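Local coordinates for flavin prenyltransferase PAD1, mitochondrial (Aspergillus niger, PDB 6QLG), which probably makes the prenylated FMN cofactor of ferulic acid decarboxylase by joining a dimethylallyl group to N5 and C6 of the flavin, without a metal, at residues L55-L60 against Y84-H89; I61-L66 against R207-F212; A131-G136 against R144-M149. One frame throughout, in Å; residues are numbered along the deposited sequence.

Contact 1: L55-L60 against Y84-H89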
loop_
_atom_site.group_PDB
_atom_site.type_symbol
_atom_site.label_atom_id
_atom_site.label_comp_id
_atom_site.label_asym_id
_atom_site.label_seq_id
_atom_site.Cartn_x
_atom_site.Cartn_y
_atom_site.Cartn_z
ATOM N N LEU B 55 -8.051 -16.498 -33.363
ATOM C CA LEU B 55 -8.280 -17.094 -32.049
ATOM C C LEU B 55 -9.757 -17.052 -31.678
ATOM O O LEU B 55 -10.312 -18.045 -31.190
ATOM C CB LEU B 55 -7.440 -16.379 -30.988
ATOM C CG LEU B 55 -5.917 -16.428 -31.133
ATOM C CD1 LEU B 55 -5.251 -15.572 -30.065
ATOM C CD2 LEU B 55 -5.415 -17.860 -31.064
ATOM N N GLY B 56 -10.414 -15.914 -31.906
ATOM C CA GLY B 56 -11.831 -15.817 -31.593
ATOM C C GLY B 56 -12.695 -16.634 -32.536
ATOM O O GLY B 56 -13.694 -17.229 -32.120
ATOM N N ILE B 57 -12.326 -16.672 -33.819
ATOM C CA ILE B 57 -13.075 -17.474 -34.782
ATOM C C ILE B 57 -13.033 -18.947 -34.395
ATOM O O ILE B 57 -14.058 -19.642 -34.419
ATOM C CB ILE B 57 -12.534 -17.243 -36.206
ATOM C CG1 ILE B 57 -12.897 -15.839 -36.696
ATOM C CG2 ILE B 57 -13.075 -18.294 -37.165
ATOM C CD1 ILE B 57 -12.035 -15.350 -37.841
ATOM N N LYS B 58 -11.856 -19.443 -34.011
ATOM C CA LYS B 58 -11.739 -20.853 -33.656
ATOM C C LYS B 58 -12.412 -21.162 -32.325
ATOM O O LYS B 58 -12.838 -22.301 -32.101
ATOM C CB LYS B 58 -10.270 -21.267 -33.628
ATOM C CG LYS B 58 -9.621 -21.266 -35.003
ATOM C CD LYS B 58 -8.518 -22.301 -35.096
ATOM C CE LYS B 58 -8.463 -22.921 -36.480
ATOM N NZ LYS B 58 -8.528 -24.407 -36.411
ATOM N N VAL B 59 -12.523 -20.174 -31.433
ATOM C CA VAL B 59 -13.276 -20.387 -30.201
ATOM C C VAL B 59 -14.755 -20.586 -30.514
ATOM O O VAL B 59 -15.408 -21.476 -29.956
ATOM C CB VAL B 59 -13.049 -19.219 -29.222
ATOM C CG1 VAL B 59 -14.148 -19.184 -28.171
ATOM C CG2 VAL B 59 -11.681 -19.340 -28.555
ATOM N N LEU B 60 -15.304 -19.768 -31.418
ATOM C CA LEU B 60 -16.706 -19.913 -31.797
ATOM C C LEU B 60 -16.969 -21.276 -32.428
ATOM O O LEU B 60 -17.994 -21.909 -32.153
ATOM C CB LEU B 60 -17.108 -18.792 -32.757
ATOM C CG LEU B 60 -17.312 -17.397 -32.165
ATOM C CD1 LEU B 60 -17.410 -16.358 -33.273
ATOM C CD2 LEU B 60 -18.549 -17.362 -31.287
ATOM N N TYR B 84 -8.638 -7.976 -42.227
ATOM C CA TYR B 84 -7.252 -7.830 -42.657
ATOM C C TYR B 84 -6.446 -9.107 -42.451
ATOM O O TYR B 84 -5.588 -9.439 -43.275
ATOM C CB TYR B 84 -6.593 -6.672 -41.911
ATOM C CG TYR B 84 -5.189 -6.373 -42.382
ATOM C CD1 TYR B 84 -4.967 -5.683 -43.567
ATOM C CD2 TYR B 84 -4.086 -6.786 -41.647
ATOM C CE1 TYR B 84 -3.687 -5.404 -44.003
ATOM C CE2 TYR B 84 -2.800 -6.515 -42.077
ATOM C CZ TYR B 84 -2.607 -5.824 -43.255
ATOM O OH TYR B 84 -1.331 -5.549 -43.688
ATOM N N GLU B 85 -6.701 -9.828 -41.360
ATOM C CA GLU B 85 -5.855 -10.945 -40.960
ATOM C C GLU B 85 -6.358 -12.295 -41.436
ATOM O O GLU B 85 -5.578 -13.253 -41.461
ATOM C CB GLU B 85 -5.731 -10.997 -39.435
ATOM C CG GLU B 85 -4.976 -9.843 -38.848
ATOM C CD GLU B 85 -4.710 -10.028 -37.376
ATOM O OE1 GLU B 85 -5.281 -10.959 -36.769
ATOM O OE2 GLU B 85 -3.931 -9.229 -36.829
ATOM N N THR B 86 -7.636 -12.405 -41.779
ATOM C CA THR B 86 -8.253 -13.679 -42.099
ATOM C C THR B 86 -8.936 -13.590 -43.454
ATOM O O THR B 86 -9.077 -12.512 -44.039
ATOM C CB THR B 86 -9.272 -14.093 -41.026
ATOM O OG1 THR B 86 -10.527 -13.451 -41.289
ATOM C CG2 THR B 86 -8.789 -13.689 -39.636
ATOM N N ASP B 87 -9.357 -14.747 -43.954
ATOM C CA ASP B 87 -10.201 -14.818 -45.137
ATOM C C ASP B 87 -11.678 -14.709 -44.797
ATOM O O ASP B 87 -12.520 -14.791 -45.697
ATOM C CB ASP B 87 -9.934 -16.119 -45.898
ATOM C CG ASP B 87 -8.495 -16.233 -46.359
ATOM O OD1 ASP B 87 -8.002 -15.282 -47.001
ATOM O OD2 ASP B 87 -7.857 -17.267 -46.069
ATOM N N TYR B 88 -12.006 -14.529 -43.520
ATOM C CA TYR B 88 -13.384 -14.356 -43.101
ATOM C C TYR B 88 -13.814 -12.904 -43.258
ATOM O O TYR B 88 -13.014 -11.974 -43.116
ATOM C CB TYR B 88 -13.565 -14.772 -41.638
ATOM C CG TYR B 88 -13.482 -16.259 -41.377
ATOM C CD1 TYR B 88 -12.269 -16.932 -41.444
ATOM C CD2 TYR B 88 -14.617 -16.986 -41.042
ATOM C CE1 TYR B 88 -12.191 -18.290 -41.197
ATOM C CE2 TYR B 88 -14.548 -18.344 -40.793
ATOM C CZ TYR B 88 -13.332 -18.991 -40.871
ATOM O OH TYR B 88 -13.259 -20.342 -40.624
ATOM N N HIS B 89 -15.067 -12.724 -43.561
ATOM C CA HIS B 89 -15.761 -11.459 -43.421
ATOM C C HIS B 89 -16.563 -11.472 -42.126
ATOM O O HIS B 89 -16.999 -12.538 -41.679
ATOM C CB HIS B 89 -16.693 -11.216 -44.613
ATOM C CG HIS B 89 -17.270 -9.835 -44.661
ATOM N ND1 HIS B 89 -18.463 -9.504 -44.055
ATOM C CD2 HIS B 89 -16.813 -8.697 -45.236
ATOM C CE1 HIS B 89 -18.719 -8.224 -44.259
ATOM N NE2 HIS B 89 -17.734 -7.711 -44.973
#

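Contact 2: I61-L66 against R207-F212. With DMA (dimethylallyl diphosphate), chain N.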
loop_
_atom_site.group_PDB
_atom_site.type_symbol
_atom_site.label_atom_id
_atom_site.label_comp_id
_atom_site.label_asym_id
_atom_site.label_seq_id
_atom_site.Cartn_x
_atom_site.Cartn_y
_atom_site.Cartn_z
ATOM N N ILE B 61 -16.051 -21.743 -33.276
ATOM C CA ILE B 61 -16.215 -23.045 -33.915
ATOM C C ILE B 61 -16.139 -24.161 -32.881
ATOM O O ILE B 61 -16.932 -25.111 -32.912
ATOM C CB ILE B 61 -15.162 -23.226 -35.025
ATOM C CG1 ILE B 61 -15.411 -22.233 -36.163
ATOM C CG2 ILE B 61 -15.164 -24.657 -35.548
ATOM C CD1 ILE B 61 -14.258 -22.122 -37.138
ATOM N N ALA B 62 -15.194 -24.061 -31.942
ATOM C CA ALA B 62 -15.027 -25.108 -30.940
ATOM C C ALA B 62 -16.219 -25.171 -29.992
ATOM O O ALA B 62 -16.643 -26.262 -29.592
ATOM C CB ALA B 62 -13.731 -24.886 -30.160
ATOM N N LEU B 63 -16.769 -24.014 -29.617
ATOM C CA LEU B 63 -17.912 -24.007 -28.708
ATOM C C LEU B 63 -19.167 -24.536 -29.393
ATOM O O LEU B 63 -19.986 -25.213 -28.760
ATOM C CB LEU B 63 -18.152 -22.597 -28.169
ATOM C CG LEU B 63 -17.148 -22.056 -27.149
ATOM C CD1 LEU B 63 -17.437 -20.592 -26.855
ATOM C CD2 LEU B 63 -17.177 -22.879 -25.872
ATOM N N ARG B 64 -19.344 -24.223 -30.679
ATOM C CA ARG B 64 -20.453 -24.801 -31.432
ATOM C C ARG B 64 -20.354 -26.321 -31.454
ATOM O O ARG B 64 -21.350 -27.026 -31.254
ATOM C CB ARG B 64 -20.468 -24.237 -32.853
ATOM C CG ARG B 64 -21.343 -25.010 -33.831
ATOM C CD ARG B 64 -21.926 -24.089 -34.887
ATOM N NE ARG B 64 -22.855 -23.127 -34.303
ATOM C CZ ARG B 64 -23.417 -22.126 -34.972
ATOM N NH1 ARG B 64 -24.252 -21.302 -34.353
ATOM N NH2 ARG B 64 -23.144 -21.945 -36.259
ATOM N N ARG B 65 -19.144 -26.841 -31.680
ATOM C CA ARG B 65 -18.920 -28.283 -31.646
ATOM C C ARG B 65 -19.311 -28.885 -30.301
ATOM O O ARG B 65 -19.735 -30.044 -30.241
ATOM C CB ARG B 65 -17.450 -28.576 -31.950
ATOM C CG ARG B 65 -17.183 -29.884 -32.670
ATOM C CD ARG B 65 -15.946 -29.762 -33.552
ATOM N NE ARG B 65 -16.211 -28.980 -34.757
ATOM C CZ ARG B 65 -15.277 -28.576 -35.613
ATOM N NH1 ARG B 65 -14.002 -28.870 -35.397
ATOM N NH2 ARG B 65 -15.618 -27.872 -36.685
ATOM N N LEU B 66 -19.181 -28.118 -29.219
ATOM C CA LEU B 66 -19.465 -28.594 -27.872
ATOM C C LEU B 66 -20.897 -28.312 -27.427
ATOM O O LEU B 66 -21.197 -28.452 -26.237
ATOM C CB LEU B 66 -18.482 -27.969 -26.878
ATOM C CG LEU B 66 -17.045 -28.489 -26.955
ATOM C CD1 LEU B 66 -16.062 -27.451 -26.437
ATOM C CD2 LEU B 66 -16.909 -29.794 -26.186
ATOM N N ARG B 207 -6.914 -24.909 -24.421
ATOM C CA ARG B 207 -6.527 -24.531 -23.067
ATOM C C ARG B 207 -7.385 -23.389 -22.539
ATOM O O ARG B 207 -7.655 -23.327 -21.334
ATOM C CB ARG B 207 -5.045 -24.155 -23.031
ATOM C CG ARG B 207 -4.113 -25.301 -23.398
ATOM C CD ARG B 207 -4.025 -26.336 -22.282
ATOM N NE ARG B 207 -3.171 -25.875 -21.190
ATOM C CZ ARG B 207 -3.624 -25.420 -20.027
ATOM N NH1 ARG B 207 -4.929 -25.367 -19.794
ATOM N NH2 ARG B 207 -2.772 -25.015 -19.094
ATOM N N MET B 208 -7.818 -22.479 -23.417
ATOM C CA MET B 208 -8.769 -21.446 -23.015
ATOM C C MET B 208 -10.051 -22.064 -22.479
ATOM O O MET B 208 -10.536 -21.693 -21.404
ATOM C CB MET B 208 -9.099 -20.536 -24.199
ATOM C CG MET B 208 -7.984 -19.639 -24.676
ATOM S SD MET B 208 -8.464 -18.853 -26.228
ATOM C CE MET B 208 -6.850 -18.486 -26.914
ATOM N N LEU B 209 -10.622 -23.010 -23.229
ATOM C CA LEU B 209 -11.916 -23.571 -22.868
ATOM C C LEU B 209 -11.826 -24.518 -21.678
ATOM O O LEU B 209 -12.861 -24.836 -21.081
ATOM C CB LEU B 209 -12.529 -24.279 -24.076
ATOM C CG LEU B 209 -12.733 -23.377 -25.299
ATOM C CD1 LEU B 209 -13.488 -24.105 -26.401
ATOM C CD2 LEU B 209 -13.453 -22.088 -24.917
ATOM N N ASP B 210 -10.619 -24.972 -21.323
ATOM C CA ASP B 210 -10.442 -25.697 -20.067
ATOM C C ASP B 210 -10.904 -24.867 -18.878
ATOM O O ASP B 210 -11.408 -25.418 -17.894
ATOM C CB ASP B 210 -8.974 -26.090 -19.880
ATOM C CG ASP B 210 -8.577 -27.297 -20.705
ATOM O OD1 ASP B 210 -9.476 -28.043 -21.146
ATOM O OD2 ASP B 210 -7.362 -27.502 -20.906
ATOM N N LEU B 211 -10.737 -23.545 -18.948
ATOM C CA LEU B 211 -11.134 -22.669 -17.855
ATOM C C LEU B 211 -12.645 -22.593 -17.680
ATOM O O LEU B 211 -13.107 -22.117 -16.638
ATOM C CB LEU B 211 -10.553 -21.273 -18.077
ATOM C CG LEU B 211 -9.025 -21.242 -18.005
ATOM C CD1 LEU B 211 -8.463 -20.006 -18.688
ATOM C CD2 LEU B 211 -8.563 -21.321 -16.556
ATOM N N PHE B 212 -13.419 -23.044 -18.666
ATOM C CA PHE B 212 -14.861 -23.200 -18.530
ATOM C C PHE B 212 -15.257 -24.656 -18.328
ATOM O O PHE B 212 -16.430 -25.003 -18.511
ATOM C CB PHE B 212 -15.577 -22.625 -19.753
ATOM C CG PHE B 212 -15.300 -21.169 -19.992
ATOM C CD1 PHE B 212 -16.045 -20.193 -19.352
ATOM C CD2 PHE B 212 -14.290 -20.776 -20.857
ATOM C CE1 PHE B 212 -15.791 -18.851 -19.570
ATOM C CE2 PHE B 212 -14.029 -19.436 -21.079
ATOM C CZ PHE B 212 -14.781 -18.472 -20.434
HETATM C C1 DMA N . 3.291 -26.981 -19.942
HETATM O O1 DMA N . 1.958 -26.912 -19.516
HETATM C C2 DMA N . 4.112 -27.792 -18.942
HETATM C C3 DMA N . 4.757 -28.872 -19.332
HETATM C C4 DMA N . 5.567 -29.676 -18.321
HETATM C C5 DMA N . 4.695 -29.326 -20.789
HETATM P PA DMA N . 1.425 -25.504 -18.840
HETATM O O1A DMA N . 2.596 -24.566 -18.648
HETATM O O2A DMA N . 0.776 -25.790 -17.509
HETATM O O3A DMA N . 0.314 -24.796 -19.829
HETATM P PB DMA N . 0.309 -24.984 -21.464
HETATM O O1B DMA N . 1.728 -25.120 -21.956
HETATM O O2B DMA N . -0.316 -23.771 -22.112
HETATM O O3B DMA N . -0.479 -26.223 -21.816
#

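Contact 3: A131-G136 against R144-M149. With FMN (flavin mononucleotide), chain T.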
loop_
_atom_site.group_PDB
_atom_site.type_symbol
_atom_site.label_atom_id
_atom_site.label_comp_id
_atom_site.label_asym_id
_atom_site.label_seq_id
_atom_site.Cartn_x
_atom_site.Cartn_y
_atom_site.Cartn_z
ATOM N N ALA B 131 -8.216 -2.375 -20.238
ATOM C CA ALA B 131 -8.237 -1.189 -19.388
ATOM C C ALA B 131 -9.660 -0.745 -19.081
ATOM O O ALA B 131 -9.944 -0.286 -17.967
ATOM C CB ALA B 131 -7.463 -0.058 -20.055
ATOM N N ALA B 132 -10.562 -0.850 -20.060
ATOM C CA ALA B 132 -11.965 -0.537 -19.807
ATOM C C ALA B 132 -12.530 -1.416 -18.699
ATOM O O ALA B 132 -13.245 -0.932 -17.813
ATOM C CB ALA B 132 -12.782 -0.699 -21.092
ATOM N N ILE B 133 -12.204 -2.709 -18.724
ATOM C CA ILE B 133 -12.710 -3.624 -17.706
ATOM C C ILE B 133 -12.057 -3.344 -16.359
ATOM O O ILE B 133 -12.728 -3.327 -15.320
ATOM C CB ILE B 133 -12.497 -5.082 -18.156
ATOM C CG1 ILE B 133 -13.281 -5.356 -19.441
ATOM C CG2 ILE B 133 -12.917 -6.049 -17.060
ATOM C CD1 ILE B 133 -12.886 -6.644 -20.136
ATOM N N HIS B 134 -10.741 -3.116 -16.352
ATOM C CA HIS B 134 -10.045 -2.817 -15.103
ATOM C C HIS B 134 -10.547 -1.516 -14.487
ATOM O O HIS B 134 -10.816 -1.448 -13.282
ATOM C CB HIS B 134 -8.537 -2.746 -15.342
ATOM C CG HIS B 134 -7.777 -2.142 -14.202
ATOM N ND1 HIS B 134 -7.546 -0.787 -14.094
ATOM C CD2 HIS B 134 -7.201 -2.708 -13.115
ATOM C CE1 HIS B 134 -6.862 -0.545 -12.990
ATOM N NE2 HIS B 134 -6.639 -1.694 -12.378
ATOM N N SER B 135 -10.671 -0.463 -15.299
ATOM C CA SER B 135 -11.093 0.828 -14.768
ATOM C C SER B 135 -12.561 0.822 -14.369
ATOM O O SER B 135 -12.958 1.556 -13.455
ATOM C CB SER B 135 -10.839 1.933 -15.794
ATOM O OG SER B 135 -11.649 1.746 -16.945
ATOM N N GLY B 136 -13.375 0.003 -15.029
ATOM C CA GLY B 136 -14.809 0.032 -14.853
ATOM C C GLY B 136 -15.551 0.901 -15.846
ATOM O O GLY B 136 -16.784 0.980 -15.775
ATOM N N ARG B 144 -19.256 -3.653 -20.637
ATOM C CA ARG B 144 -20.367 -3.740 -19.691
ATOM C C ARG B 144 -20.676 -5.186 -19.330
ATOM O O ARG B 144 -20.882 -5.507 -18.154
ATOM C CB ARG B 144 -21.608 -3.055 -20.261
ATOM C CG ARG B 144 -22.862 -3.197 -19.398
ATOM C CD ARG B 144 -22.659 -2.638 -17.991
ATOM N NE ARG B 144 -23.854 -2.784 -17.165
ATOM C CZ ARG B 144 -23.879 -2.628 -15.843
ATOM N NH1 ARG B 144 -22.769 -2.324 -15.184
ATOM N NH2 ARG B 144 -25.015 -2.781 -15.177
ATOM N N THR B 145 -20.714 -6.075 -20.326
ATOM C CA THR B 145 -21.004 -7.476 -20.040
ATOM C C THR B 145 -19.915 -8.095 -19.170
ATOM O O THR B 145 -20.211 -8.859 -18.244
ATOM C CB THR B 145 -21.175 -8.258 -21.342
ATOM O OG1 THR B 145 -22.177 -7.626 -22.149
ATOM C CG2 THR B 145 -21.611 -9.686 -21.051
ATOM N N ALA B 146 -18.649 -7.768 -19.443
ATOM C CA ALA B 146 -17.569 -8.228 -18.576
ATOM C C ALA B 146 -17.716 -7.664 -17.168
ATOM O O ALA B 146 -17.530 -8.383 -16.179
ATOM C CB ALA B 146 -16.215 -7.840 -19.167
ATOM N N ASP B 147 -18.044 -6.372 -17.063
ATOM C CA ASP B 147 -18.307 -5.765 -15.762
ATOM C C ASP B 147 -19.409 -6.514 -15.023
ATOM O O ASP B 147 -19.336 -6.707 -13.803
ATOM C CB ASP B 147 -18.682 -4.293 -15.950
ATOM C CG ASP B 147 -18.679 -3.508 -14.650
ATOM O OD1 ASP B 147 -17.586 -3.286 -14.087
ATOM O OD2 ASP B 147 -19.771 -3.102 -14.200
ATOM N N VAL B 148 -20.431 -6.964 -15.755
ATOM C CA VAL B 148 -21.524 -7.713 -15.147
ATOM C C VAL B 148 -21.064 -9.108 -14.734
ATOM O O VAL B 148 -21.420 -9.596 -13.654
ATOM C CB VAL B 148 -22.721 -7.768 -16.114
ATOM C CG1 VAL B 148 -23.744 -8.781 -15.639
ATOM C CG2 VAL B 148 -23.350 -6.390 -16.246
ATOM N N MET B 149 -20.268 -9.772 -15.579
ATOM C CA MET B 149 -19.733 -11.084 -15.218
ATOM C C MET B 149 -18.951 -11.021 -13.910
ATOM O O MET B 149 -19.069 -11.915 -13.063
ATOM C CB MET B 149 -18.841 -11.625 -16.338
ATOM C CG MET B 149 -19.543 -11.856 -17.668
ATOM S SD MET B 149 -20.659 -13.274 -17.659
ATOM C CE MET B 149 -21.504 -13.034 -19.224
HETATM N N1 FMN T . -25.621 0.425 -15.519
HETATM C C2 FMN T . -25.359 0.517 -14.167
HETATM O O2 FMN T . -24.199 0.641 -13.784
HETATM N N3 FMN T . -26.398 0.469 -13.257
HETATM C C4 FMN T . -27.704 0.330 -13.696
HETATM O O4 FMN T . -28.642 0.286 -12.893
HETATM C C4A FMN T . -27.966 0.238 -15.058
HETATM N N5 FMN T . -29.268 0.103 -15.487
HETATM C C5A FMN T . -29.537 0.013 -16.838
HETATM C C6 FMN T . -30.853 -0.124 -17.277
HETATM C C7 FMN T . -31.115 -0.214 -18.638
HETATM C C7M FMN T . -32.524 -0.362 -19.121
HETATM C C8 FMN T . -30.073 -0.167 -19.559
HETATM C C8M FMN T . -30.376 -0.265 -21.027
HETATM C C9 FMN T . -28.761 -0.031 -19.118
HETATM C C9A FMN T . -28.490 0.060 -17.759
HETATM N N10 FMN T . -27.182 0.201 -17.321
HETATM C C10 FMN T . -26.919 0.286 -15.970
HETATM C "C1'" FMN T . -26.037 0.243 -18.294
HETATM C "C2'" FMN T . -25.597 1.666 -18.607
HETATM O "O2'" FMN T . -26.645 2.341 -19.263
HETATM C "C3'" FMN T . -24.379 1.629 -19.521
HETATM O "O3'" FMN T . -23.228 1.252 -18.796
HETATM C "C4'" FMN T . -24.125 2.989 -20.159
HETATM O "O4'" FMN T . -22.936 2.929 -20.914
HETATM C "C5'" FMN T . -23.947 4.094 -19.120
HETATM O "O5'" FMN T . -23.700 5.300 -19.813
HETATM P P FMN T . -23.860 6.747 -19.120
HETATM O O1P FMN T . -23.059 7.763 -19.905
HETATM O O2P FMN T . -25.324 7.119 -19.119
HETATM O O3P FMN T . -23.331 6.696 -17.702
HETATM O O HOH W 1 -15.464 -3.665 -15.618
HETATM O O HOH W 2 -17.721 -0.424 -13.508
#

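Contact 1: L55-L60 against Y84-H89
Ile57 lies across one face of the Tyr88 ring and takes part in every contact between the two segments. Its CG2 methyl sits over the hydroxyl end of the ring, 3.8 Å from Tyr88 CZ. This is a CH-pi contact, 21° off the ring normal. The other branch covers the near end, with Ile57 CD1 3.9 Å from Tyr88 CG. The two branches together span the ring from its root to its phenol carbon. Ile57 CG1 stands anti to the carbonyl carbon (chi1 -71°), which leaves CG2 on the other side to reach the far end. Val93 of helix 90-95 also touches both Ile57 and Tyr88.

The segments belong to the Rossmann-like flavoprotein fold, in which helices pack on a parallel sheet. Here helix 53-65 meets the turn after helix 76-85. That turn is an ST turn: Thr86 OG1 accepts from Tyr88 N at 2.9 Å. Thr86 OG1 is also hydrogen-bonded to Ile82 O of the preceding helix.

The Thr86 side is looser. Its CG2 comes only to 4.1 Å from Ile57 CD1. Asp87 and His89 lie at the surface, where His89 caps the start of helix 90-95.

Contact 2: I61-L66 against R207-F212
The flat group here is the Arg207 guanidinium, and its edge faces dimethylallyl diphosphate. Arg207 NE donates to O3B of the ligand at 2.8 Å, with a nearly straight bond of 168°. Arg207 NH2 donates to the bridging O3A of the ligand at 3.2 Å, and this oxygen lies in the guanidinium plane. The two bonds fix the rotation of the group against the diphosphate. The chain is bent at chi2 (-73°) and chi3 (-77°), which brings this edge to the ligand. Arg207 NH1 makes a long salt bridge of 3.4 Å to Asp210 OD2, one turn further on. Arg207 NH2 also pairs with Glu152 of a third subunit, so the pocket is completed across a subunit interface. Tyr191 and, from that third subunit, Ser112, Gly113 and Lys151 bind the same ligand.

The packing between the segments is apolar and centres on Leu209. Its CD1 methyl meets Ala62 CB at 3.8 Å. Leu63 CD2 comes to 3.9 Å from the same CD1 and touches CD2 as well, so this one methyl sits against both branches of Leu209. Leu66 CD1 lies further off, 4.2 Å from Leu209 CD1.

Leu209 thus joins the last turns of helix 53-65 to the C-terminal part of helix 197-210. Leu63 continues inward onto Ile43 and Val45 of strand 42-47. Met208 and, further on, Phe212 reach strands 119-125 and 155-160 of the central parallel sheet.

Contact 3: A131-G136 against R144-M149
Ile133 points the end of its longer branch at the methyl of Ala146. Ile133 CD1 lies 3.7 Å from Ala146 CB, and CG1 follows close behind. Ile133 CG1 is anti to the carbonyl carbon (chi1 -62°), which sends this branch across to Ala146. Leu158 and Leu156 of strand 155-160 lie beneath Ile133 and Ala146, respectively.

Asp147 stands beside this apolar pair and turns its carboxylate toward the end of the first helix. Two waters bridge the gap. One lies between Ile133 O and Asp147 OD1, 2.6 Å from the latter. The other links Gly136 O to the same OD1, at 2.9 Å from it. Gly136 has positive phi (94°). At its backbone angles a CB would jam against the carbonyl O of Ser135, so the lack of a side chain lets the chain turn there as it leaves the helix. The other carboxylate oxygen, Asp147 OD2, accepts a hydrogen bond from His169 of a fourth subunit. It also forms a salt bridge of 3.2 Å with Arg144 NH1.

That salt bridge helps to hold the Arg144 guanidinium between two groups. Val148 CG2 lies over the centre of one face, 3.7 Å above the plane. FMN N1 lies over the rim of the opposite face, 3.3 Å from Arg144 NH2. The guanidinium and flavin planes are nearly parallel. The bend of the arginine chain at chi2 (58°) lays the guanidinium between Val148 and the flavin. Glu162 of the fourth subunit pairs with Arg144 NH2.

Two successive helices, joined by a short loop, cross here and bring Arg144 to a flavin site between subunits. The fourth subunit completes it with Ser75, Ser126 and Lys128, which bind FMN.

From the N terminus, helix 53-65 supplies the first segment of both contact 1 and contact 2. Contact 1 closes first, after strand 69-74 and helix 76-85. Contact 2 closes only near residue 210, after all the strands of the sheet. The two cross along the chain and touch in space, through Val59 with Met208 and Tyr88 with Ile61. Contact 3 is a short local closure between helices 127-135 and 141-151. It falls wholly within the long span of contact 2 and follows contact 1 in series. It lies across the chain's centre from both, its centre about 24 Å from that of contact 1.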